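Local coordinates for protein Isomerase/lactonizing enzyme (Agrobacterium fabrum str. C58, PDB 2NQL) that is of unknown function but belongs to the mandelate racemase/muconate lactonizing enzyme family of the enolase superfamily and holds a sodium ion in this model, at residues N297-G302 / S332-L337; V286-G291 / V312-T317; D151-Y156 / Y365-G370. One frame throughout, in Å; residues are numbered along the deposited sequence.

Interaction 1 (N297-G302 / S332-L337); sequences NFIRIG and STLSML
L334 reaches across from the loop and sets its two methyls against one side of the helix that carries F298, I299 and G302. Its CD1 comes to 4.0 Å from F298 CE2, meeting the ring obliquely while the two side chains cross at about a right angle. L334 CD2 lies 3.9 Å from the CA of G302, and with no side chain on the glycine the leucine rests directly on the helix backbone. L334 CG is anti to its own carbonyl carbon (chi1 -56°) and CD1 continues trans, an arrangement that brings CD1 to F298 and CD2 to G302. I299 has two deposited conformers; in one of them CD1 lies 3.9 Å from L334 CD2 and also comes close to T333 OG1, so both contacts are conditional.

T333 OG1 is hydrogen-bonded to A330 O in the preceding helix. One water spans the gap further along, giving a proton to G302 O (2.9 Å) and taking one from M336 N (3.1 Å). L337 N returns to L334 O, closing a type I turn that begins at L334. Farther out, F298 also packs on P288, P314 and A330, while L334 and M336 touch V312. Glycerol molecules hydrogen-bond to the S335 and T333 backbone and to R300 NE.

Helix 295-308, in the outer layer of the α/β barrel, packs here on the loop joining helix 322-331 to strand 340-342. No direct hydrogen bond joins 297-302 to 332-337. The contact thus rests on apolar surfaces, with one water bridging G302 O and M336 N at its margin.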
ATOM      1  N   ASN A 297      -2.157   0.348  15.615  1.00 18.10           N
ATOM      2  CA  ASN A 297      -2.603  -0.766  14.767  1.00 20.05           C
ATOM      3  C   ASN A 297      -2.497  -2.132  15.393  1.00 19.97           C
ATOM      4  O   ASN A 297      -3.372  -2.974  15.224  1.00 21.76           O
ATOM      5  CB  ASN A 297      -1.862  -0.760  13.412  1.00 17.24           C
ATOM      6  CG  ASN A 297      -2.475   0.231  12.424  1.00 21.97           C
ATOM      7  OD1 ASN A 297      -3.700   0.346  12.333  1.00 21.26           O
ATOM      8  ND2 ASN A 297      -1.628   0.925  11.664  1.00 18.25           N
ATOM      9  N   PHE A 298      -1.396  -2.347  16.107  1.00 19.11           N
ATOM     10  CA  PHE A 298      -1.102  -3.631  16.730  1.00 20.21           C
ATOM     11  C   PHE A 298      -2.176  -3.897  17.799  1.00 18.98           C
ATOM     12  O   PHE A 298      -2.731  -4.995  17.839  1.00 22.76           O
ATOM     13  CB  PHE A 298       0.280  -3.506  17.351  1.00 25.60           C
ATOM     14  CG  PHE A 298       1.027  -4.785  17.533  1.00 24.77           C
ATOM     15  CD1 PHE A 298       2.004  -5.178  16.604  1.00 24.66           C
ATOM     16  CD2 PHE A 298       0.855  -5.532  18.705  1.00 23.93           C
ATOM     17  CE1 PHE A 298       2.766  -6.323  16.822  1.00 19.54           C
ATOM     18  CE2 PHE A 298       1.599  -6.693  18.927  1.00 29.63           C
ATOM     19  CZ  PHE A 298       2.553  -7.085  17.990  1.00 23.32           C
ATOM     20  N   ILE A 299      -2.499  -2.885  18.617  1.00 18.23           N
ATOM     21  CA  ILE A 299      -3.493  -2.989  19.694  0.50 22.18           C
ATOM     22  C   ILE A 299      -4.891  -3.329  19.131  1.00 27.83           C
ATOM     23  O   ILE A 299      -5.621  -4.163  19.661  1.00 24.02           O
ATOM     24  CB  ILE A 299      -3.501  -1.662  20.549  0.50 22.36           C
ATOM     25  CG1 ILE A 299      -2.296  -1.611  21.503  0.50 20.90           C
ATOM     26  CG2 ILE A 299      -4.791  -1.471  21.330  0.50 24.89           C
ATOM     27  CD1 ILE A 299      -2.007  -2.923  22.238  0.50 26.98           C
ATOM     28  N   ARG A 300      -5.253  -2.675  18.033  1.00 20.39           N
ATOM     29  CA  ARG A 300      -6.539  -2.965  17.356  1.00 18.30           C
ATOM     30  C   ARG A 300      -6.609  -4.353  16.719  1.00 21.29           C
ATOM     31  O   ARG A 300      -7.646  -5.004  16.784  1.00 23.59           O
ATOM     32  CB  ARG A 300      -6.874  -1.878  16.327  1.00 21.88           C
ATOM     33  CG  ARG A 300      -6.980  -0.502  16.949  1.00 20.94           C
ATOM     34  CD  ARG A 300      -7.072   0.610  15.893  1.00 25.93           C
ATOM     35  NE  ARG A 300      -7.350   1.898  16.535  1.00 22.50           N
ATOM     36  CZ  ARG A 300      -7.334   3.083  15.924  1.00 24.81           C
ATOM     37  NH1 ARG A 300      -7.008   3.164  14.636  1.00 20.96           N
ATOM     38  NH2 ARG A 300      -7.607   4.194  16.617  1.00 22.82           N
ATOM     39  N   ILE A 301      -5.510  -4.818  16.118  1.00 20.94           N
ATOM     40  CA  ILE A 301      -5.426  -6.193  15.632  1.00 18.67           C
ATOM     41  C   ILE A 301      -5.572  -7.209  16.798  1.00 23.40           C
ATOM     42  O   ILE A 301      -6.280  -8.232  16.680  1.00 22.52           O
ATOM     43  CB  ILE A 301      -4.137  -6.417  14.799  1.00 19.45           C
ATOM     44  CG1 ILE A 301      -4.293  -5.763  13.412  1.00 19.90           C
ATOM     45  CG2 ILE A 301      -3.802  -7.884  14.679  1.00 19.52           C
ATOM     46  CD1 ILE A 301      -2.967  -5.488  12.699  1.00 20.75           C
ATOM     47  N   GLY A 302      -4.894  -6.920  17.901  1.00 20.69           N
ATOM     48  CA  GLY A 302      -4.995  -7.732  19.119  1.00 24.49           C
ATOM     49  C   GLY A 302      -6.425  -7.819  19.656  1.00 25.32           C
ATOM     50  O   GLY A 302      -6.893  -8.910  19.995  1.00 24.01           O
ATOM     51  N   SER A 332       2.365  -7.380  25.286  1.00 20.79           N
ATOM     52  CA  SER A 332       2.196  -7.719  26.710  1.00 20.85           C
ATOM     53  C   SER A 332       0.797  -7.453  27.258  1.00 29.21           C
ATOM     54  O   SER A 332       0.423  -8.031  28.263  1.00 25.10           O
ATOM     55  CB  SER A 332       3.230  -6.982  27.550  1.00 19.13           C
ATOM     56  OG  SER A 332       2.857  -5.627  27.720  1.00 21.04           O
ATOM     57  N   THR A 333       0.039  -6.589  26.579  1.00 23.31           N
ATOM     58  CA  THR A 333      -1.304  -6.169  26.991  1.00 24.14           C
ATOM     59  C   THR A 333      -2.405  -7.047  26.407  1.00 27.28           C
ATOM     60  O   THR A 333      -3.586  -6.845  26.717  1.00 26.80           O
ATOM     61  CB  THR A 333      -1.593  -4.701  26.522  1.00 23.55           C
ATOM     62  OG1 THR A 333      -1.786  -4.689  25.087  1.00 23.02           O
ATOM     63  CG2 THR A 333      -0.455  -3.770  26.928  1.00 22.58           C
ATOM     64  N   LEU A 334      -2.029  -8.003  25.560  1.00 23.15           N
ATOM     65  CA  LEU A 334      -2.979  -8.732  24.721  1.00 24.42           C
ATOM     66  C   LEU A 334      -3.384 -10.056  25.336  1.00 23.30           C
ATOM     67  O   LEU A 334      -2.544 -10.917  25.585  1.00 24.54           O
ATOM     68  CB  LEU A 334      -2.432  -8.947  23.301  1.00 22.09           C
ATOM     69  CG  LEU A 334      -1.995  -7.701  22.501  1.00 21.79           C
ATOM     70  CD1 LEU A 334      -1.459  -8.076  21.094  1.00 26.33           C
ATOM     71  CD2 LEU A 334      -3.136  -6.700  22.383  1.00 23.11           C
ATOM     72  N   SER A 335      -4.688 -10.210  25.567  1.00 27.63           N
ATOM     73  CA  SER A 335      -5.259 -11.435  26.150  1.00 27.47           C
ATOM     74  C   SER A 335      -5.019 -12.689  25.305  1.00 29.47           C
ATOM     75  O   SER A 335      -4.871 -13.790  25.846  1.00 28.69           O
ATOM     76  CB  SER A 335      -6.751 -11.233  26.416  1.00 33.38           C
ATOM     77  OG  SER A 335      -7.452 -11.086  25.189  1.00 27.23           O
ATOM     78  N   MET A 336      -4.952 -12.521  23.981  1.00 25.59           N
ATOM     79  CA  MET A 336      -4.732 -13.631  23.078  1.00 23.33           C
ATOM     80  C   MET A 336      -3.252 -13.950  22.780  1.00 18.05           C
ATOM     81  O   MET A 336      -2.967 -14.866  21.998  1.00 23.81           O
ATOM     82  CB  MET A 336      -5.476 -13.377  21.763  1.00 24.36           C
ATOM     83  CG  MET A 336      -6.970 -13.153  21.913  1.00 27.69           C
ATOM     84  SD  MET A 336      -7.790 -14.525  22.787  1.00 33.46           S
ATOM     85  CE  MET A 336      -7.416 -15.955  21.781  1.00 31.47           C
ATOM     86  N   LEU A 337      -2.325 -13.203  23.384  1.00 22.96           N
ATOM     87  CA  LEU A 337      -0.892 -13.482  23.210  1.00 21.47           C
ATOM     88  C   LEU A 337      -0.482 -14.879  23.693  1.00 30.01           C
ATOM     89  O   LEU A 337      -0.676 -15.224  24.865  1.00 29.18           O
ATOM     90  CB  LEU A 337      -0.021 -12.431  23.899  1.00 23.01           C
ATOM     91  CG  LEU A 337       1.474 -12.576  23.551  1.00 22.45           C
ATOM     92  CD1 LEU A 337       1.741 -11.915  22.222  1.00 22.68           C
ATOM     93  CD2 LEU A 337       2.312 -11.934  24.612  1.00 22.96           C
TER
HETATM   94  O   HOH W   1      -5.678  -9.963  22.355  1.00 27.56           O

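Interaction 2 (V286-G291 / V312-T317); sequences VQPEMG and VIPHAT
H315 and E289 meet in the tightest part of this contact: ND1 donates a short hydrogen bond (2.5 Å) to E289 OE1, which lies tilted from the ring plane. The carboxylate stands nearly upright to the imidazole, the planes 80° apart, and OE1 uses its anti lone pair. E289 CG is anti to the backbone N (chi1 172°) and the chain then bends at chi2, which lets OE2 cap the following helix by accepting from G291 N at 2.8 Å. Two bonds grip the carboxylate, one to each oxygen, which should restrain its rotation. Backbone bonds tie the rest together: H315 N reaches P288 O from above the carbonyl plane, and I313 N meets V286 O at 2.9 Å. Beside the latter, V286 and V312 form a parallel bridge with their CG2 methyls 4.0 Å apart.

The seam is looser where water fills in. One water links I313 O to Q287, weakly at Q287 NE2, whose stronger partner is E240 of the sodium site. A second accepts from M290 N and gives to H315 O at 2.8 Å. The far nitrogen of H315, NE2, is bonded to glycerol.

The two segments run on from adjacent barrel strands, 285-286 and 311-312. Helix 295-308 covers P288 and P314 through F298, helix 322-331 brings F323 against E289 and T317, and Y70 of strand 64-70 touches E289, H315 and T317.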
ATOM      1  N   VAL A 286      -2.762 -14.955  14.312  1.00 23.76           N
ATOM      2  CA  VAL A 286      -2.215 -13.778  13.637  1.00 19.50           C
ATOM      3  C   VAL A 286      -0.834 -13.365  14.114  1.00 20.27           C
ATOM      4  O   VAL A 286      -0.491 -13.486  15.300  1.00 22.83           O
ATOM      5  CB  VAL A 286      -3.185 -12.581  13.584  1.00 19.20           C
ATOM      6  CG1 VAL A 286      -4.443 -12.956  12.789  1.00 23.35           C
ATOM      7  CG2 VAL A 286      -3.542 -12.073  14.975  1.00 21.40           C
ATOM      8  N   GLN A 287      -0.051 -12.865  13.166  1.00 20.21           N
ATOM      9  CA  GLN A 287       1.393 -12.667  13.350  1.00 19.29           C
ATOM     10  C   GLN A 287       1.818 -11.247  13.007  1.00 18.81           C
ATOM     11  O   GLN A 287       2.651 -11.076  12.092  1.00 20.94           O
ATOM     12  CB  GLN A 287       2.189 -13.658  12.480  1.00 21.10           C
ATOM     13  CG  GLN A 287       1.873 -15.135  12.769  1.00 23.36           C
ATOM     14  CD  GLN A 287       2.506 -16.052  11.766  1.00 26.09           C
ATOM     15  OE1 GLN A 287       2.225 -15.969  10.577  1.00 26.22           O
ATOM     16  NE2 GLN A 287       3.409 -16.914  12.232  1.00 23.66           N
ATOM     17  N   PRO A 288       1.277 -10.240  13.733  1.00 20.28           N
ATOM     18  CA  PRO A 288       1.563  -8.868  13.347  1.00 22.24           C
ATOM     19  C   PRO A 288       3.056  -8.530  13.460  1.00 19.74           C
ATOM     20  O   PRO A 288       3.756  -9.042  14.336  1.00 18.27           O
ATOM     21  CB  PRO A 288       0.750  -8.040  14.352  1.00 19.08           C
ATOM     22  CG  PRO A 288       0.538  -8.939  15.536  1.00 21.12           C
ATOM     23  CD  PRO A 288       0.391 -10.291  14.919  1.00 16.18           C
ATOM     24  N   GLU A 289       3.514  -7.684  12.552  1.00 16.99           N
ATOM     25  CA  GLU A 289       4.834  -7.121  12.589  1.00 17.47           C
ATOM     26  C   GLU A 289       4.788  -5.643  12.955  1.00 23.62           C
ATOM     27  O   GLU A 289       4.326  -4.793  12.171  1.00 15.95           O
ATOM     28  CB  GLU A 289       5.540  -7.355  11.239  1.00 15.16           C
ATOM     29  CG  GLU A 289       6.919  -6.626  11.084  1.00 17.37           C
ATOM     30  CD  GLU A 289       7.831  -6.797  12.305  1.00 17.99           C
ATOM     31  OE1 GLU A 289       8.221  -7.952  12.606  1.00 21.40           O
ATOM     32  OE2 GLU A 289       8.164  -5.775  12.967  1.00 18.36           O
ATOM     33  N   MET A 290       5.287  -5.337  14.153  1.00 18.07           N
ATOM     34  CA  MET A 290       5.177  -3.989  14.707  1.00 14.77           C
ATOM     35  C   MET A 290       5.842  -2.936  13.799  1.00 18.88           C
ATOM     36  O   MET A 290       5.351  -1.804  13.700  1.00 19.11           O
ATOM     37  CB  MET A 290       5.841  -3.949  16.087  1.00 16.90           C
ATOM     38  CG  MET A 290       5.925  -2.572  16.705  1.00 16.35           C
ATOM     39  SD  MET A 290       4.330  -1.729  16.933  1.00 19.24           S
ATOM     40  CE  MET A 290       3.613  -2.692  18.255  1.00 15.24           C
ATOM     41  N   GLY A 291       6.949  -3.296  13.139  1.00 19.17           N
ATOM     42  CA  GLY A 291       7.667  -2.345  12.285  1.00 22.13           C
ATOM     43  C   GLY A 291       6.864  -1.866  11.074  1.00 19.37           C
ATOM     44  O   GLY A 291       7.119  -0.780  10.548  1.00 22.43           O
ATOM     45  N   VAL A 312      -2.489 -14.700  19.135  1.00 24.68           N
ATOM     46  CA  VAL A 312      -1.576 -13.680  18.609  1.00 21.83           C
ATOM     47  C   VAL A 312      -0.136 -14.108  18.913  1.00 20.53           C
ATOM     48  O   VAL A 312       0.242 -14.285  20.084  1.00 24.45           O
ATOM     49  CB  VAL A 312      -1.873 -12.303  19.223  1.00 23.87           C
ATOM     50  CG1 VAL A 312      -0.884 -11.255  18.702  1.00 22.51           C
ATOM     51  CG2 VAL A 312      -3.343 -11.889  18.945  1.00 20.89           C
ATOM     52  N   ILE A 313       0.643 -14.316  17.854  1.00 18.76           N
ATOM     53  CA  ILE A 313       2.068 -14.660  17.971  1.00 18.29           C
ATOM     54  C   ILE A 313       2.860 -13.750  17.016  1.00 16.16           C
ATOM     55  O   ILE A 313       3.038 -14.098  15.842  1.00 20.59           O
ATOM     56  CB  ILE A 313       2.320 -16.170  17.683  1.00 21.95           C
ATOM     57  CG1 ILE A 313       1.414 -17.058  18.559  1.00 24.80           C
ATOM     58  CG2 ILE A 313       3.785 -16.536  17.911  1.00 22.47           C
ATOM     59  CD1 ILE A 313       1.488 -18.522  18.239  1.00 26.91           C
ATOM     60  N   PRO A 314       3.257 -12.554  17.498  1.00 20.73           N
ATOM     61  CA  PRO A 314       3.888 -11.551  16.650  1.00 20.86           C
ATOM     62  C   PRO A 314       5.195 -11.972  16.002  1.00 22.44           C
ATOM     63  O   PRO A 314       5.947 -12.820  16.526  1.00 21.64           O
ATOM     64  CB  PRO A 314       4.093 -10.366  17.587  1.00 20.88           C
ATOM     65  CG  PRO A 314       3.033 -10.531  18.633  1.00 20.28           C
ATOM     66  CD  PRO A 314       3.061 -12.026  18.856  1.00 22.32           C
ATOM     67  N   HIS A 315       5.415 -11.364  14.844  1.00 21.61           N
ATOM     68  CA  HIS A 315       6.585 -11.519  14.006  1.00 19.00           C
ATOM     69  C   HIS A 315       7.757 -10.715  14.584  1.00 17.98           C
ATOM     70  O   HIS A 315       7.577  -9.790  15.407  1.00 19.78           O
ATOM     71  CB  HIS A 315       6.160 -10.971  12.627  1.00 17.99           C
ATOM     72  CG  HIS A 315       7.200 -11.057  11.549  1.00 20.02           C
ATOM     73  ND1 HIS A 315       7.890  -9.954  11.099  1.00 20.96           N
ATOM     74  CD2 HIS A 315       7.612 -12.092  10.784  1.00 29.68           C
ATOM     75  CE1 HIS A 315       8.695 -10.310  10.115  1.00 19.45           C
ATOM     76  NE2 HIS A 315       8.537 -11.602   9.897  1.00 25.49           N
ATOM     77  N   ALA A 316       8.958 -11.068  14.137  1.00 17.39           N
ATOM     78  CA  ALA A 316      10.166 -10.292  14.411  1.00 19.91           C
ATOM     79  C   ALA A 316      11.082 -10.320  13.192  1.00 17.77           C
ATOM     80  O   ALA A 316      11.018 -11.250  12.356  1.00 21.61           O
ATOM     81  CB  ALA A 316      10.903 -10.854  15.662  1.00 19.84           C
ATOM     82  N   THR A 317      11.943  -9.318  13.095  1.00 19.47           N
ATOM     83  CA  THR A 317      12.684  -9.076  11.880  1.00 19.57           C
ATOM     84  C   THR A 317      13.948  -8.249  12.108  1.00 20.53           C
ATOM     85  O   THR A 317      14.231  -7.826  13.226  1.00 21.38           O
ATOM     86  CB  THR A 317      11.767  -8.431  10.797  1.00 22.71           C
ATOM     87  OG1 THR A 317      12.442  -8.480   9.537  1.00 27.62           O
ATOM     88  CG2 THR A 317      11.427  -7.002  11.133  1.00 18.29           C
TER
HETATM   89  O   HOH W   2       4.924 -15.515  14.479  1.00 24.73           O
HETATM   90  O   HOH W   3       6.304  -7.330  15.837  1.00 18.09           O

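Interaction 3 (D151-Y156 / Y365-G370); sequences DSFPAY and YHLPSG. With SO4 (sulfate ion), chain F.
F153 and Y365 form the hydrogen-bonded pair of a short antiparallel ladder. Y365 N gives to F153 O at 2.9 Å, and the return bond, F153 N to Y365 O, is longer at 3.3 Å. One step along, L367 N points almost straight at D151 O (3.0 Å, 175° at the hydrogen). Y365 O is also approached by the CA of S152, which belongs to the non-hydrogen-bonded pair with H366.

D151 O has a second donor, a water that also gives to sulfate O3 (2.7 Å) and is hydrogen-bonded to H366 ND1. S152 OG sits 2.8 Å from sulfate O1 and nearly as close to O2; its single proton could serve either oxygen. R364 NH2 is also hydrogen-bonded to this hydroxyl. The water and the sulfate, joined through O3, extend the network to D151 O and H366 ND1. The sulfate probably came from the crystallisation liquor. D151 OD1 forms a salt bridge with R143 NH2, and Y365 OH is hydrogen-bonded to E341 O.

The reverse side is apolar. F153 CG lies between its backbone N and carbonyl carbon (chi1 45°), and the ring reaches both neighbours on the other segment, CE1 lying 3.7 Å from Y365 CD2 and CE2 3.7 Å from L367 CD1. The F153 and Y365 rings are oblique, with planes at 59°. A155 CB packs against Y365 CD2 at 3.6 Å, and L328 of helix 322-331 touches both aromatic side chains.

Strand 152-158 pairs in parallel with 182-186 and 340-342, as the first strand of a closed barrel does. The antiparallel pair 359-361/364-366 is joined to this strand of the modified TIM barrel, the (β/α)7β fold of enolase superfamily C-terminal domains.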
ATOM      1  N   ASP A 151       5.300  -8.744  32.141  1.00 22.27           N
ATOM      2  CA  ASP A 151       6.689  -8.314  31.965  1.00 21.08           C
ATOM      3  C   ASP A 151       7.547  -9.368  31.295  1.00 18.41           C
ATOM      4  O   ASP A 151       8.749  -9.155  31.102  1.00 21.87           O
ATOM      5  CB  ASP A 151       7.315  -7.925  33.301  1.00 25.43           C
ATOM      6  CG  ASP A 151       6.555  -6.831  33.998  1.00 36.40           C
ATOM      7  OD1 ASP A 151       6.169  -5.850  33.331  1.00 29.46           O
ATOM      8  OD2 ASP A 151       6.327  -6.962  35.215  1.00 32.23           O
ATOM      9  N   SER A 152       6.935 -10.508  30.961  1.00 22.22           N
ATOM     10  CA  SER A 152       7.625 -11.567  30.242  1.00 23.26           C
ATOM     11  C   SER A 152       6.597 -12.402  29.512  1.00 18.67           C
ATOM     12  O   SER A 152       5.428 -12.444  29.912  1.00 21.78           O
ATOM     13  CB  SER A 152       8.499 -12.442  31.194  1.00 24.07           C
ATOM     14  OG  SER A 152       7.698 -13.172  32.113  1.00 26.98           O
ATOM     15  N   PHE A 153       7.022 -13.059  28.435  1.00 19.81           N
ATOM     16  CA  PHE A 153       6.180 -14.042  27.746  1.00 19.55           C
ATOM     17  C   PHE A 153       7.036 -14.954  26.883  1.00 17.91           C
ATOM     18  O   PHE A 153       8.224 -14.659  26.682  1.00 21.08           O
ATOM     19  CB  PHE A 153       5.048 -13.363  26.919  1.00 21.07           C
ATOM     20  CG  PHE A 153       5.497 -12.178  26.094  1.00 23.22           C
ATOM     21  CD1 PHE A 153       6.309 -12.343  24.967  1.00 20.99           C
ATOM     22  CD2 PHE A 153       5.058 -10.893  26.425  1.00 18.39           C
ATOM     23  CE1 PHE A 153       6.694 -11.249  24.199  1.00 22.39           C
ATOM     24  CE2 PHE A 153       5.422  -9.796  25.651  1.00 20.43           C
ATOM     25  CZ  PHE A 153       6.251  -9.973  24.538  1.00 20.58           C
ATOM     26  N   PRO A 154       6.467 -16.089  26.414  1.00 20.09           N
ATOM     27  CA  PRO A 154       7.258 -17.038  25.642  1.00 22.06           C
ATOM     28  C   PRO A 154       7.827 -16.503  24.334  1.00 24.61           C
ATOM     29  O   PRO A 154       7.225 -15.639  23.692  1.00 22.12           O
ATOM     30  CB  PRO A 154       6.243 -18.160  25.361  1.00 22.94           C
ATOM     31  CG  PRO A 154       5.328 -18.092  26.520  1.00 23.98           C
ATOM     32  CD  PRO A 154       5.111 -16.630  26.647  1.00 25.13           C
ATOM     33  N   ALA A 155       8.987 -17.031  23.966  1.00 23.13           N
ATOM     34  CA  ALA A 155       9.653 -16.696  22.719  1.00 18.79           C
ATOM     35  C   ALA A 155       9.967 -17.986  21.971  1.00 25.84           C
ATOM     36  O   ALA A 155      10.379 -18.976  22.589  1.00 23.37           O
ATOM     37  CB  ALA A 155      10.924 -15.917  23.016  1.00 17.41           C
ATOM     38  N   TYR A 156       9.733 -18.005  20.658  1.00 18.84           N
ATOM     39  CA  TYR A 156      10.129 -19.149  19.840  1.00 20.64           C
ATOM     40  C   TYR A 156      11.293 -18.822  18.941  1.00 21.84           C
ATOM     41  O   TYR A 156      11.410 -17.695  18.437  1.00 21.08           O
ATOM     42  CB  TYR A 156       8.959 -19.748  19.055  1.00 18.02           C
ATOM     43  CG  TYR A 156       8.480 -18.993  17.832  1.00 19.94           C
ATOM     44  CD1 TYR A 156       9.079 -19.204  16.572  1.00 23.20           C
ATOM     45  CD2 TYR A 156       7.429 -18.076  17.918  1.00 22.54           C
ATOM     46  CE1 TYR A 156       8.632 -18.534  15.450  1.00 23.44           C
ATOM     47  CE2 TYR A 156       6.960 -17.400  16.771  1.00 21.52           C
ATOM     48  CZ  TYR A 156       7.569 -17.629  15.557  1.00 22.44           C
ATOM     49  OH  TYR A 156       7.140 -16.975  14.428  1.00 22.28           O
ATOM     50  N   TYR A 365      10.941 -13.704  26.456  1.00 23.30           N
ATOM     51  CA  TYR A 365      11.276 -12.285  26.431  1.00 20.53           C
ATOM     52  C   TYR A 365      11.080 -11.700  27.812  1.00 21.11           C
ATOM     53  O   TYR A 365      10.110 -12.034  28.495  1.00 20.65           O
ATOM     54  CB  TYR A 365      10.345 -11.534  25.479  1.00 17.75           C
ATOM     55  CG  TYR A 365      10.778 -11.581  24.048  1.00 18.85           C
ATOM     56  CD1 TYR A 365      11.857 -10.801  23.601  1.00 17.90           C
ATOM     57  CD2 TYR A 365      10.097 -12.371  23.122  1.00 18.59           C
ATOM     58  CE1 TYR A 365      12.244 -10.801  22.264  1.00 21.12           C
ATOM     59  CE2 TYR A 365      10.468 -12.367  21.774  1.00 18.71           C
ATOM     60  CZ  TYR A 365      11.554 -11.576  21.363  1.00 17.00           C
ATOM     61  OH  TYR A 365      11.936 -11.561  20.051  1.00 17.56           O
ATOM     62  N   HIS A 366      12.012 -10.839  28.191  1.00 19.35           N
ATOM     63  CA  HIS A 366      11.910  -9.977  29.368  1.00 22.27           C
ATOM     64  C   HIS A 366      11.852  -8.509  28.970  1.00 19.37           C
ATOM     65  O   HIS A 366      12.792  -7.967  28.356  1.00 22.06           O
ATOM     66  CB  HIS A 366      13.125 -10.202  30.271  1.00 22.48           C
ATOM     67  CG  HIS A 366      13.187 -11.584  30.832  1.00 25.11           C
ATOM     68  ND1 HIS A 366      12.811 -11.873  32.123  1.00 31.45           N
ATOM     69  CD2 HIS A 366      13.519 -12.767  30.261  1.00 26.26           C
ATOM     70  CE1 HIS A 366      12.946 -13.173  32.336  1.00 33.29           C
ATOM     71  NE2 HIS A 366      13.366 -13.739  31.218  1.00 24.03           N
ATOM     72  N   LEU A 367      10.757  -7.859  29.350  1.00 20.53           N
ATOM     73  CA  LEU A 367      10.468  -6.511  28.847  1.00 18.99           C
ATOM     74  C   LEU A 367      11.309  -5.465  29.565  1.00 24.76           C
ATOM     75  O   LEU A 367      11.660  -5.665  30.730  1.00 21.68           O
ATOM     76  CB  LEU A 367       8.976  -6.198  29.030  1.00 19.87           C
ATOM     77  CG  LEU A 367       8.158  -6.685  27.822  1.00 28.69           C
ATOM     78  CD1 LEU A 367       8.003  -8.203  27.693  1.00 25.00           C
ATOM     79  CD2 LEU A 367       6.845  -6.016  27.783  1.00 27.66           C
ATOM     80  N   PRO A 368      11.591  -4.321  28.901  1.00 21.33           N
ATOM     81  CA  PRO A 368      12.355  -3.273  29.559  1.00 24.95           C
ATOM     82  C   PRO A 368      11.515  -2.606  30.646  1.00 22.70           C
ATOM     83  O   PRO A 368      10.283  -2.781  30.665  1.00 26.05           O
ATOM     84  CB  PRO A 368      12.666  -2.296  28.413  1.00 23.49           C
ATOM     85  CG  PRO A 368      11.565  -2.486  27.472  1.00 22.08           C
ATOM     86  CD  PRO A 368      11.188  -3.925  27.534  1.00 22.17           C
ATOM     87  N   SER A 369      12.169  -1.874  31.545  1.00 24.97           N
ATOM     88  CA  SER A 369      11.524  -1.416  32.790  1.00 27.61           C
ATOM     89  C   SER A 369      11.072   0.046  32.758  1.00 32.60           C
ATOM     90  O   SER A 369      10.156   0.440  33.496  1.00 28.33           O
ATOM     91  CB  SER A 369      12.453  -1.629  33.973  1.00 28.35           C
ATOM     92  OG  SER A 369      12.863  -2.986  34.063  1.00 33.00           O
ATOM     93  N   GLY A 370      11.713   0.846  31.909  1.00 24.41           N
ATOM     94  CA  GLY A 370      11.580   2.307  31.979  1.00 26.19           C
ATOM     95  C   GLY A 370      10.229   2.834  31.470  1.00 29.67           C
ATOM     96  O   GLY A 370       9.422   2.083  30.904  1.00 23.13           O
TER
HETATM   97  S   SO4 F1012       8.180 -11.748  35.115  1.00 84.37           S
HETATM   98  O1  SO4 F1012       6.919 -11.718  34.367  1.00 52.57           O
HETATM   99  O2  SO4 F1012       9.080 -12.774  34.583  1.00 81.10           O
HETATM  100  O3  SO4 F1012       8.819 -10.449  34.947  1.00 85.67           O
HETATM  101  O4  SO4 F1012       7.943 -12.005  36.540  1.00 70.99           O
HETATM  102  O   HOH W   4      10.774  -9.880  33.144  1.00 32.09           O

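Interactions 1 and 2 interlock, their centres about 10 Å apart and their segments alternating along the chain. M336 O is a probable hydrogen-bond partner of V312 N at 2.9 Å, and F298 CZ packs 3.5 Å from P314 CG. Interaction 3 lies about 15 Å, centre to centre, from each of the others, yet touches both: F153 CD2 meets L337 CD2, and Y156 CE2 meets I313 CG2, each at 3.5 Å. Interaction 2 is nearest the sodium site of E240 and E266, the H315 side chain lying about 3 Å from the ion at nearest atoms, against about 11 Å for F298. Interaction 1 lies farther out, between helix 295-308 and a loop.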